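Local atomic coordinates of beta-galactosidase (Bacillus circulans subsp. alkalophilus, PDB entry 3TTY), a protein that catalyses the hydrolysis of terminal beta-galactosyl residues in beta-galactosides, as a TIM-barrel glycoside hydrolase that assembles from three chains. Residues A[154-159]-A[197-202]; A[68-71]-A[75-78]; A[400-405]-A[448-453]. One frame throughout, in Å; residues are numbered along the deposited sequence.

Contact 1 (A[154-159]-A[197-202]); sequences YCYCDN and IVAPNA. With ZN (zinc ion), chain G.
Next to the zinc site, the ring of Tyr156 lies against the 197-202 loop and takes the side chain of Asn201 over one face. Tyr156 turns CG anti to its carbonyl carbon (chi1 -57°), which lays the ring along the loop. The evidence for the face contact is a CH-pi approach: Asn201 CB stands 3.9 Å from the centroid of the Tyr156 ring and 19° off its normal, displaced toward the rim. The two side chains run past each other in opposite senses, bringing Asn201 ND2 within 3.3 Å of Tyr156 CB; ring and amide planes are 45° apart. Ala199 CB comes in at the ring edge, 4.1 Å from Tyr156 CD1. Tyr156 is flanked in sequence by two ligands of a four-cysteine zinc site: Cys155 SG binds the zinc ion at 2.4 Å and Cys157 SG at 2.5 Å, with Cys115 and Cys160 completing the set. Cys157 also stands at the N-cap of helix 158-172, and its backbone N donates to Cys155 SG. Two waters join the segments: one donates to Tyr156 O and accepts from Asn201 ND2, the other bridges Tyr156 OH and Pro200 O. The other amide atom, Asn201 OD1, is hydrogen-bonded to Leu203.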
ATOM      1  N   TYR A 154       2.303  20.750   2.513  1.00 21.72           N
ATOM      2  CA  TYR A 154       1.930  21.572   1.373  1.00 16.38           C
ATOM      3  C   TYR A 154       0.427  21.739   1.306  1.00 20.35           C
ATOM      4  O   TYR A 154      -0.317  20.912   1.832  1.00 20.82           O
ATOM      5  CB  TYR A 154       2.414  20.948   0.072  1.00 15.37           C
ATOM      6  CG  TYR A 154       3.898  20.905  -0.054  1.00 16.38           C
ATOM      7  CD1 TYR A 154       4.690  21.880   0.529  1.00 15.35           C
ATOM      8  CD2 TYR A 154       4.522  19.883  -0.750  1.00 20.32           C
ATOM      9  CE1 TYR A 154       6.059  21.840   0.415  1.00 14.90           C
ATOM     10  CE2 TYR A 154       5.893  19.834  -0.864  1.00 18.38           C
ATOM     11  CZ  TYR A 154       6.657  20.816  -0.275  1.00 18.39           C
ATOM     12  OH  TYR A 154       8.034  20.774  -0.390  1.00 18.43           O
ATOM     13  N   CYS A 155      -0.006  22.826   0.670  1.00 16.74           N
ATOM     14  CA  CYS A 155      -1.412  23.094   0.443  1.00 13.20           C
ATOM     15  C   CYS A 155      -1.637  23.261  -1.060  1.00 15.99           C
ATOM     16  O   CYS A 155      -0.760  23.753  -1.773  1.00 14.75           O
ATOM     17  CB  CYS A 155      -1.837  24.358   1.175  1.00 15.08           C
ATOM     18  SG  CYS A 155      -3.593  24.775   0.953  1.00 16.66           S
ATOM     19  N   TYR A 156      -2.814  22.849  -1.527  1.00 17.27           N
ATOM     20  CA  TYR A 156      -3.155  22.885  -2.943  1.00 13.21           C
ATOM     21  C   TYR A 156      -4.493  23.561  -3.165  1.00 14.46           C
ATOM     22  O   TYR A 156      -5.160  23.286  -4.156  1.00 15.59           O
ATOM     23  CB  TYR A 156      -3.182  21.465  -3.510  1.00 13.58           C
ATOM     24  CG  TYR A 156      -1.873  20.724  -3.308  1.00 14.98           C
ATOM     25  CD1 TYR A 156      -0.848  20.813  -4.251  1.00 12.02           C
ATOM     26  CD2 TYR A 156      -1.654  19.948  -2.166  1.00 14.22           C
ATOM     27  CE1 TYR A 156       0.343  20.142  -4.077  1.00 11.42           C
ATOM     28  CE2 TYR A 156      -0.460  19.268  -1.980  1.00 13.25           C
ATOM     29  CZ  TYR A 156       0.533  19.372  -2.938  1.00 12.09           C
ATOM     30  OH  TYR A 156       1.715  18.718  -2.763  1.00 15.13           O
ATOM     31  N   CYS A 157      -4.882  24.452  -2.248  1.00 12.40           N
ATOM     32  CA  CYS A 157      -6.186  25.121  -2.340  1.00 15.30           C
ATOM     33  C   CYS A 157      -6.209  26.196  -3.442  1.00 18.12           C
ATOM     34  O   CYS A 157      -5.198  26.495  -4.074  1.00 16.45           O
ATOM     35  CB  CYS A 157      -6.591  25.740  -0.986  1.00 17.68           C
ATOM     36  SG  CYS A 157      -5.793  27.353  -0.599  1.00 17.16           S
ATOM     37  N   ASP A 158      -7.374  26.777  -3.667  1.00 16.01           N
ATOM     38  CA  ASP A 158      -7.509  27.856  -4.639  1.00 20.26           C
ATOM     39  C   ASP A 158      -6.600  29.067  -4.422  1.00 19.82           C
ATOM     40  O   ASP A 158      -6.063  29.628  -5.378  1.00 18.83           O
ATOM     41  CB  ASP A 158      -8.947  28.328  -4.678  1.00 18.76           C
ATOM     42  CG  ASP A 158      -9.566  28.087  -6.004  1.00 39.48           C
ATOM     43  OD1 ASP A 158     -10.006  26.934  -6.234  1.00 40.66           O
ATOM     44  OD2 ASP A 158      -9.567  29.039  -6.824  1.00 44.04           O
ATOM     45  N   ASN A 159      -6.450  29.482  -3.171  1.00 15.10           N
ATOM     46  CA  ASN A 159      -5.602  30.620  -2.858  1.00 16.44           C
ATOM     47  C   ASN A 159      -4.129  30.351  -3.137  1.00 17.64           C
ATOM     48  O   ASN A 159      -3.417  31.219  -3.658  1.00 18.03           O
ATOM     49  CB  ASN A 159      -5.850  31.095  -1.420  1.00 15.99           C
ATOM     50  CG  ASN A 159      -7.215  31.748  -1.267  1.00 21.73           C
ATOM     51  OD1 ASN A 159      -7.762  32.282  -2.236  1.00 26.56           O
ATOM     52  ND2 ASN A 159      -7.779  31.694  -0.073  1.00 16.38           N
ATOM     53  N   ILE A 197      -2.332  27.404 -15.759  1.00 16.59           N
ATOM     54  CA  ILE A 197      -1.414  26.687 -14.891  1.00 16.65           C
ATOM     55  C   ILE A 197      -2.140  26.235 -13.624  1.00 19.56           C
ATOM     56  O   ILE A 197      -2.844  27.030 -12.994  1.00 16.93           O
ATOM     57  CB  ILE A 197      -0.257  27.627 -14.490  1.00 16.39           C
ATOM     58  CG1 ILE A 197       0.490  28.084 -15.740  1.00 17.78           C
ATOM     59  CG2 ILE A 197       0.672  26.964 -13.481  1.00 18.36           C
ATOM     60  CD1 ILE A 197       1.356  29.319 -15.523  1.00 19.64           C
ATOM     61  N   VAL A 198      -1.995  24.962 -13.255  1.00 16.98           N
ATOM     62  CA  VAL A 198      -2.612  24.492 -12.019  1.00 13.34           C
ATOM     63  C   VAL A 198      -1.558  23.963 -11.044  1.00 17.47           C
ATOM     64  O   VAL A 198      -0.418  23.694 -11.431  1.00 14.84           O
ATOM     65  CB  VAL A 198      -3.684  23.434 -12.274  1.00 16.65           C
ATOM     66  CG1 VAL A 198      -4.866  24.039 -13.058  1.00 14.29           C
ATOM     67  CG2 VAL A 198      -3.091  22.235 -12.992  1.00 16.22           C
ATOM     68  N   ALA A 199      -1.922  23.847  -9.771  1.00 15.11           N
ATOM     69  CA  ALA A 199      -1.007  23.265  -8.795  1.00 12.85           C
ATOM     70  C   ALA A 199      -0.833  21.795  -9.128  1.00 13.39           C
ATOM     71  O   ALA A 199      -1.784  21.142  -9.536  1.00 13.07           O
ATOM     72  CB  ALA A 199      -1.560  23.426  -7.392  1.00 14.02           C
ATOM     73  N   PRO A 200       0.388  21.270  -8.961  1.00 14.87           N
ATOM     74  CA  PRO A 200       0.645  19.864  -9.249  1.00 13.50           C
ATOM     75  C   PRO A 200       0.346  18.969  -8.051  1.00 13.44           C
ATOM     76  O   PRO A 200       1.059  19.003  -7.063  1.00 15.67           O
ATOM     77  CB  PRO A 200       2.152  19.846  -9.555  1.00 15.63           C
ATOM     78  CG  PRO A 200       2.720  20.980  -8.724  1.00 14.54           C
ATOM     79  CD  PRO A 200       1.608  21.991  -8.538  1.00 16.50           C
ATOM     80  N   ASN A 201      -0.718  18.184  -8.140  1.00 16.79           N
ATOM     81  CA  ASN A 201      -1.000  17.152  -7.146  1.00 17.58           C
ATOM     82  C   ASN A 201      -1.690  15.989  -7.844  1.00 14.52           C
ATOM     83  O   ASN A 201      -1.560  15.840  -9.051  1.00 13.86           O
ATOM     84  CB  ASN A 201      -1.812  17.705  -5.961  1.00 15.28           C
ATOM     85  CG  ASN A 201      -3.180  18.214  -6.371  1.00 15.42           C
ATOM     86  OD1 ASN A 201      -3.608  18.029  -7.504  1.00 16.34           O
ATOM     87  ND2 ASN A 201      -3.885  18.839  -5.432  1.00 16.08           N
ATOM     88  N   ALA A 202      -2.415  15.168  -7.103  1.00 15.69           N
ATOM     89  CA  ALA A 202      -3.003  13.964  -7.690  1.00 19.14           C
ATOM     90  C   ALA A 202      -4.064  14.248  -8.763  1.00 17.39           C
ATOM     91  O   ALA A 202      -4.416  13.363  -9.533  1.00 20.28           O
ATOM     92  CB  ALA A 202      -3.573  13.043  -6.594  1.00 17.77           C
TER
HETATM   93 ZN    ZN G 676      -3.502  27.089   0.408  1.00 17.89          ZN
HETATM   94  O   HOH W   1      -6.263  20.728  -5.613  1.00 14.42           O
HETATM   95  O   HOH W   2       2.773  18.323  -5.028  1.00 19.70           O

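Contact 2 (A[68-71]-A[75-78]); sequences RLTK and YLCL
Leu69 and Leu76 both turn CG anti to their own carbonyl carbon, at chi1 of -70° and -55°, and this choice sends their branches into the gap between helix 60-71 and strand 75-79. Leu69, whose CB already faces the strand, advances CD1; Leu76 leaves its backbone at an angle to the helix, and its end then bends nearer. The two side chains meet at a slant, and the meeting is between single methyls: Leu69 CD1 lies 3.4 Å from Leu76 CD2, closer than carbons normally pack. Behind it, Leu69 CB is 4.1 Å from the same methyl, Leu76 CD2, which therefore sits against two atoms of the helical residue. Thr70 adds a peripheral touch, its OG1 being 4.5 Å from Leu76 CD1; this hydroxyl is hydrogen-bonded to Ile66 O, one turn earlier in the helix. The contact is thus apolar. On another side of the helix, Arg68 forms salt bridges with Glu26 and Glu72, and the Lys71 chain passes over one face of its guanidinium group.

Leu69 also packs on Ala40 and Val42 of strand 39-42 and on Met29 of helix 22-35, while the backbone of Leu76 is hydrogen-bonded to Gln141 and Val143 on the other flank of its strand. Helix 60-71 therefore covers two neighbouring barrel strands, 39-42 and 75-79, and a short loop returns the chain from it into the second of them: this is the helix-to-strand half of a beta-alpha-beta crossover, the repeating element of the eight-stranded TIM barrel.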
ATOM      1  N   ARG A  68       4.643  32.965  37.805  1.00 21.93           N
ATOM      2  CA  ARG A  68       5.052  31.853  38.653  1.00 23.48           C
ATOM      3  C   ARG A  68       6.460  31.353  38.344  1.00 24.94           C
ATOM      4  O   ARG A  68       7.253  31.106  39.254  1.00 22.07           O
ATOM      5  CB  ARG A  68       4.064  30.689  38.569  1.00 24.87           C
ATOM      6  CG  ARG A  68       4.424  29.546  39.541  1.00 24.48           C
ATOM      7  CD  ARG A  68       4.366  30.047  40.989  1.00 26.83           C
ATOM      8  NE  ARG A  68       4.854  29.076  41.973  1.00 24.03           N
ATOM      9  CZ  ARG A  68       6.128  28.948  42.342  1.00 24.01           C
ATOM     10  NH1 ARG A  68       7.074  29.718  41.806  1.00 20.80           N
ATOM     11  NH2 ARG A  68       6.458  28.043  43.252  1.00 21.97           N
ATOM     12  N   LEU A  69       6.752  31.187  37.058  1.00 21.91           N
ATOM     13  CA  LEU A  69       8.069  30.767  36.605  1.00 23.13           C
ATOM     14  C   LEU A  69       9.136  31.815  36.913  1.00 23.95           C
ATOM     15  O   LEU A  69      10.269  31.490  37.279  1.00 23.95           O
ATOM     16  CB  LEU A  69       8.041  30.501  35.098  1.00 22.30           C
ATOM     17  CG  LEU A  69       7.257  29.266  34.639  1.00 21.63           C
ATOM     18  CD1 LEU A  69       6.918  29.394  33.160  1.00 22.05           C
ATOM     19  CD2 LEU A  69       8.058  28.003  34.899  1.00 17.23           C
ATOM     20  N   THR A  70       8.776  33.078  36.736  1.00 24.09           N
ATOM     21  CA  THR A  70       9.689  34.171  37.027  1.00 24.63           C
ATOM     22  C   THR A  70      10.106  34.122  38.502  1.00 25.04           C
ATOM     23  O   THR A  70      11.248  34.413  38.838  1.00 27.12           O
ATOM     24  CB  THR A  70       9.049  35.527  36.679  1.00 25.51           C
ATOM     25  OG1 THR A  70       8.838  35.592  35.266  1.00 28.00           O
ATOM     26  CG2 THR A  70       9.960  36.678  37.091  1.00 30.04           C
ATOM     27  N   LYS A  71       9.175  33.729  39.369  1.00 23.13           N
ATOM     28  CA  LYS A  71       9.464  33.560  40.790  1.00 26.48           C
ATOM     29  C   LYS A  71      10.594  32.551  41.025  1.00 28.37           C
ATOM     30  O   LYS A  71      11.418  32.730  41.924  1.00 26.37           O
ATOM     31  CB  LYS A  71       8.195  33.155  41.540  1.00 27.78           C
ATOM     32  CG  LYS A  71       8.164  33.564  42.994  1.00 40.50           C
ATOM     33  CD  LYS A  71       6.728  33.644  43.528  1.00 44.49           C
ATOM     34  CE  LYS A  71       6.014  32.289  43.485  1.00 45.93           C
ATOM     35  NZ  LYS A  71       4.565  32.369  43.894  1.00 42.72           N
ATOM     36  N   TYR A  75      13.692  30.864  32.911  1.00 21.31           N
ATOM     37  CA  TYR A  75      13.609  31.704  31.719  1.00 22.82           C
ATOM     38  C   TYR A  75      12.583  31.195  30.719  1.00 22.92           C
ATOM     39  O   TYR A  75      12.265  30.002  30.698  1.00 22.99           O
ATOM     40  CB  TYR A  75      14.982  31.816  31.058  1.00 21.62           C
ATOM     41  CG  TYR A  75      15.963  32.628  31.887  1.00 25.24           C
ATOM     42  CD1 TYR A  75      15.835  34.011  31.990  1.00 21.05           C
ATOM     43  CD2 TYR A  75      17.012  32.009  32.571  1.00 26.74           C
ATOM     44  CE1 TYR A  75      16.727  34.762  32.750  1.00 27.26           C
ATOM     45  CE2 TYR A  75      17.913  32.749  33.335  1.00 23.72           C
ATOM     46  CZ  TYR A  75      17.763  34.122  33.419  1.00 29.08           C
ATOM     47  OH  TYR A  75      18.646  34.862  34.170  1.00 36.19           O
ATOM     48  N   LEU A  76      12.087  32.102  29.880  1.00 22.03           N
ATOM     49  CA  LEU A  76      10.959  31.804  29.008  1.00 19.09           C
ATOM     50  C   LEU A  76      11.310  31.822  27.523  1.00 24.26           C
ATOM     51  O   LEU A  76      11.824  32.816  26.991  1.00 18.20           O
ATOM     52  CB  LEU A  76       9.811  32.763  29.294  1.00 17.92           C
ATOM     53  CG  LEU A  76       9.423  32.747  30.774  1.00 23.50           C
ATOM     54  CD1 LEU A  76       8.538  33.925  31.143  1.00 30.30           C
ATOM     55  CD2 LEU A  76       8.764  31.439  31.128  1.00 26.48           C
ATOM     56  N   CYS A  77      11.060  30.690  26.875  1.00 20.55           N
ATOM     57  CA  CYS A  77      11.009  30.628  25.430  1.00 20.35           C
ATOM     58  C   CYS A  77       9.520  30.739  25.063  1.00 20.67           C
ATOM     59  O   CYS A  77       8.782  29.758  25.132  1.00 21.54           O
ATOM     60  CB  CYS A  77      11.610  29.318  24.933  1.00 19.62           C
ATOM     61  SG  CYS A  77      11.654  29.198  23.146  1.00 24.01           S
ATOM     62  N   LEU A  78       9.078  31.945  24.711  1.00 18.04           N
ATOM     63  CA  LEU A  78       7.652  32.211  24.552  1.00 22.02           C
ATOM     64  C   LEU A  78       7.187  31.982  23.116  1.00 19.54           C
ATOM     65  O   LEU A  78       7.682  32.617  22.190  1.00 16.92           O
ATOM     66  CB  LEU A  78       7.296  33.632  25.016  1.00 15.62           C
ATOM     67  CG  LEU A  78       5.813  34.027  24.939  1.00 19.95           C
ATOM     68  CD1 LEU A  78       4.915  33.077  25.760  1.00 19.58           C
ATOM     69  CD2 LEU A  78       5.595  35.457  25.379  1.00 20.49           C
TER

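Contact 3 (A[400-405]-A[448-453])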
ATOM      1  N   ALA A 400      34.370  19.667   4.132  1.00 20.83           N
ATOM      2  CA  ALA A 400      32.958  20.041   4.019  1.00 18.26           C
ATOM      3  C   ALA A 400      32.197  19.067   3.131  1.00 22.79           C
ATOM      4  O   ALA A 400      32.755  18.525   2.174  1.00 22.04           O
ATOM      5  CB  ALA A 400      32.815  21.441   3.487  1.00 16.94           C
ATOM      6  N   VAL A 401      30.927  18.846   3.458  1.00 15.06           N
ATOM      7  CA  VAL A 401      30.038  18.068   2.608  1.00 21.27           C
ATOM      8  C   VAL A 401      28.725  18.813   2.349  1.00 22.59           C
ATOM      9  O   VAL A 401      28.036  19.273   3.272  1.00 19.22           O
ATOM     10  CB  VAL A 401      29.794  16.642   3.144  1.00 22.18           C
ATOM     11  CG1 VAL A 401      29.837  16.630   4.644  1.00 30.74           C
ATOM     12  CG2 VAL A 401      28.483  16.085   2.607  1.00 16.19           C
ATOM     13  N   MET A 402      28.417  18.935   1.064  1.00 19.05           N
ATOM     14  CA  MET A 402      27.347  19.778   0.579  1.00 18.10           C
ATOM     15  C   MET A 402      26.043  19.014   0.533  1.00 17.79           C
ATOM     16  O   MET A 402      26.015  17.822   0.226  1.00 14.41           O
ATOM     17  CB  MET A 402      27.671  20.273  -0.834  1.00 17.85           C
ATOM     18  CG  MET A 402      28.720  21.356  -0.907  1.00 17.50           C
ATOM     19  SD  MET A 402      29.139  21.736  -2.616  1.00 18.32           S
ATOM     20  CE  MET A 402      30.064  23.250  -2.400  1.00 16.20           C
ATOM     21  N   TYR A 403      24.968  19.729   0.832  1.00 17.14           N
ATOM     22  CA  TYR A 403      23.622  19.203   0.788  1.00 17.33           C
ATOM     23  C   TYR A 403      22.757  20.365   0.305  1.00 15.29           C
ATOM     24  O   TYR A 403      22.998  21.513   0.667  1.00 15.90           O
ATOM     25  CB  TYR A 403      23.178  18.741   2.194  1.00 14.36           C
ATOM     26  CG  TYR A 403      21.690  18.505   2.284  1.00 15.64           C
ATOM     27  CD1 TYR A 403      21.109  17.376   1.709  1.00 16.48           C
ATOM     28  CD2 TYR A 403      20.858  19.422   2.909  1.00 17.93           C
ATOM     29  CE1 TYR A 403      19.749  17.164   1.764  1.00 19.04           C
ATOM     30  CE2 TYR A 403      19.487  19.215   2.973  1.00 17.50           C
ATOM     31  CZ  TYR A 403      18.943  18.084   2.394  1.00 16.43           C
ATOM     32  OH  TYR A 403      17.590  17.872   2.445  1.00 19.32           O
ATOM     33  N   ASP A 404      21.753  20.081  -0.509  1.00 16.82           N
ATOM     34  CA  ASP A 404      20.904  21.144  -1.035  1.00 15.93           C
ATOM     35  C   ASP A 404      19.484  20.658  -1.219  1.00 16.11           C
ATOM     36  O   ASP A 404      19.275  19.598  -1.807  1.00 15.29           O
ATOM     37  CB  ASP A 404      21.435  21.632  -2.385  1.00 16.21           C
ATOM     38  CG  ASP A 404      20.643  22.812  -2.925  1.00 17.07           C
ATOM     39  OD1 ASP A 404      19.807  22.608  -3.819  1.00 21.26           O
ATOM     40  OD2 ASP A 404      20.838  23.939  -2.437  1.00 17.30           O
ATOM     41  N   TRP A 405      18.506  21.439  -0.763  1.00 15.19           N
ATOM     42  CA  TRP A 405      17.107  20.999  -0.830  1.00 15.77           C
ATOM     43  C   TRP A 405      16.534  20.987  -2.245  1.00 15.51           C
ATOM     44  O   TRP A 405      15.683  20.139  -2.564  1.00 16.29           O
ATOM     45  CB  TRP A 405      16.191  21.829   0.096  1.00 15.80           C
ATOM     46  CG  TRP A 405      16.024  21.257   1.466  1.00 14.61           C
ATOM     47  CD1 TRP A 405      15.040  20.411   1.891  1.00 17.21           C
ATOM     48  CD2 TRP A 405      16.868  21.495   2.605  1.00 15.60           C
ATOM     49  NE1 TRP A 405      15.216  20.107   3.229  1.00 16.91           N
ATOM     50  CE2 TRP A 405      16.328  20.764   3.690  1.00 14.76           C
ATOM     51  CE3 TRP A 405      18.016  22.270   2.818  1.00 15.41           C
ATOM     52  CZ2 TRP A 405      16.907  20.771   4.964  1.00 15.54           C
ATOM     53  CZ3 TRP A 405      18.589  22.278   4.089  1.00 18.25           C
ATOM     54  CH2 TRP A 405      18.037  21.532   5.143  1.00 13.56           C
ATOM     55  N   GLU A 448      28.110  28.082   0.281  1.00 19.10           N
ATOM     56  CA  GLU A 448      29.031  28.439   1.353  1.00 20.41           C
ATOM     57  C   GLU A 448      30.391  28.904   0.803  1.00 22.36           C
ATOM     58  O   GLU A 448      30.861  28.408  -0.217  1.00 19.20           O
ATOM     59  CB  GLU A 448      29.227  27.242   2.293  1.00 16.96           C
ATOM     60  CG  GLU A 448      30.050  27.554   3.529  1.00 19.84           C
ATOM     61  CD  GLU A 448      29.439  28.667   4.353  1.00 25.33           C
ATOM     62  OE1 GLU A 448      28.289  28.505   4.805  1.00 24.21           O
ATOM     63  OE2 GLU A 448      30.100  29.714   4.535  1.00 28.87           O
ATOM     64  N   ASP A 449      31.005  29.864   1.485  1.00 20.85           N
ATOM     65  CA  ASP A 449      32.368  30.279   1.185  1.00 26.03           C
ATOM     66  C   ASP A 449      33.296  29.069   1.332  1.00 25.65           C
ATOM     67  O   ASP A 449      33.427  28.511   2.412  1.00 28.27           O
ATOM     68  CB  ASP A 449      32.786  31.407   2.136  1.00 25.06           C
ATOM     69  CG  ASP A 449      34.295  31.619   2.173  1.00 36.20           C
ATOM     70  OD1 ASP A 449      34.970  31.401   1.140  1.00 33.83           O
ATOM     71  OD2 ASP A 449      34.806  32.001   3.251  1.00 45.07           O
ATOM     72  N   LEU A 450      33.919  28.654   0.237  1.00 26.18           N
ATOM     73  CA  LEU A 450      34.667  27.405   0.216  1.00 24.81           C
ATOM     74  C   LEU A 450      36.104  27.588   0.693  1.00 27.11           C
ATOM     75  O   LEU A 450      36.837  26.615   0.868  1.00 28.01           O
ATOM     76  CB  LEU A 450      34.659  26.830  -1.202  1.00 20.98           C
ATOM     77  CG  LEU A 450      33.675  25.717  -1.566  1.00 29.67           C
ATOM     78  CD1 LEU A 450      32.461  25.707  -0.652  1.00 23.55           C
ATOM     79  CD2 LEU A 450      33.258  25.787  -3.045  1.00 21.36           C
ATOM     80  N   SER A 451      36.508  28.838   0.898  1.00 25.24           N
ATOM     81  CA  SER A 451      37.920  29.143   1.137  1.00 33.40           C
ATOM     82  C   SER A 451      38.508  28.491   2.395  1.00 30.74           C
ATOM     83  O   SER A 451      39.689  28.150   2.429  1.00 31.52           O
ATOM     84  CB  SER A 451      38.149  30.657   1.176  1.00 30.64           C
ATOM     85  OG  SER A 451      37.553  31.233   2.328  1.00 39.17           O
ATOM     86  N   LYS A 452      37.691  28.326   3.428  1.00 31.18           N
ATOM     87  CA  LYS A 452      38.169  27.765   4.690  1.00 29.99           C
ATOM     88  C   LYS A 452      38.396  26.245   4.632  1.00 31.28           C
ATOM     89  O   LYS A 452      38.961  25.654   5.554  1.00 31.05           O
ATOM     90  CB  LYS A 452      37.210  28.126   5.832  1.00 34.21           C
ATOM     91  CG  LYS A 452      35.767  27.721   5.595  1.00 32.12           C
ATOM     92  CD  LYS A 452      34.809  28.418   6.572  1.00 41.96           C
ATOM     93  CE  LYS A 452      34.895  27.841   7.986  1.00 47.86           C
ATOM     94  NZ  LYS A 452      33.844  28.391   8.908  1.00 46.89           N
ATOM     95  N   TYR A 453      37.968  25.612   3.548  1.00 25.72           N
ATOM     96  CA  TYR A 453      38.077  24.165   3.461  1.00 26.84           C
ATOM     97  C   TYR A 453      39.277  23.704   2.651  1.00 23.38           C
ATOM     98  O   TYR A 453      39.855  24.462   1.878  1.00 25.45           O
ATOM     99  CB  TYR A 453      36.770  23.551   2.944  1.00 24.68           C
ATOM    100  CG  TYR A 453      35.608  23.924   3.842  1.00 27.99           C
ATOM    101  CD1 TYR A 453      35.531  23.432   5.143  1.00 26.46           C
ATOM    102  CD2 TYR A 453      34.614  24.798   3.408  1.00 23.77           C
ATOM    103  CE1 TYR A 453      34.488  23.789   5.986  1.00 26.57           C
ATOM    104  CE2 TYR A 453      33.568  25.159   4.244  1.00 26.97           C
ATOM    105  CZ  TYR A 453      33.510  24.650   5.532  1.00 27.48           C
ATOM    106  OH  TYR A 453      32.479  25.001   6.367  1.00 22.73           O
TER
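Ala400 CB sits almost exactly above the centre of the Tyr453 ring, 3.5 Å from the ring centroid and only 3° off the normal, a CH-pi contact nearly equidistant from all six ring carbons. On the opposite ring face lies Lys452 CG, offset toward the rim, so the aromatic group is held between two aliphatic carbons. A second apolar contact runs alongside: Met402, its chain extended beyond CG (chi2 174°), reaches Leu450 at about a right angle, with Met402 CE 3.9 Å from Leu450 CD1. Strand 399-402 lies between parallel strands 441-444 and 455-458 of the mixed sheet in the trimerisation domain, and the 448-453 loop belongs to the connection from one neighbour to the other. That loop is shaped by a type I turn, Tyr453 N donating to Leu450 O at 3.1 Å, and by an Asx turn in which Asp449 OD1 accepts from Ser451 N; the same oxygen also accepts from Ser451 OG, on its syn side. Further out, Tyr453 OH is hydrogen-bonded to Asp442 of strand 441-444. With an alanine here in place of the tyrosine, the Ala400 methyl would probably lose its aromatic cover and the Asp442 carboxylate this hydroxyl partner.

All three are buried contacts, although Thr70 at the edge of contact 2 is partly exposed. Contact 3 is the most central, its centre about 15 Å from that of the chain, against about 26 and 28 Å for contacts 1 and 2. Contact 2 closes a helix onto a TIM-barrel strand; contact 1 ties the loop leading into helix 158-172 to another loop; contact 3, in the trimerisation domain, joins a sheet strand to a loop. Contact 2 is methyl against methyl; contact 3 sets a methyl on an aromatic face, with a second methionine-leucine contact; contact 1 combines a ring, an amide and bridging waters, only one of its segments binding zinc. Contact 1 alone meets a neighbouring subunit, through Val198 and Ala202.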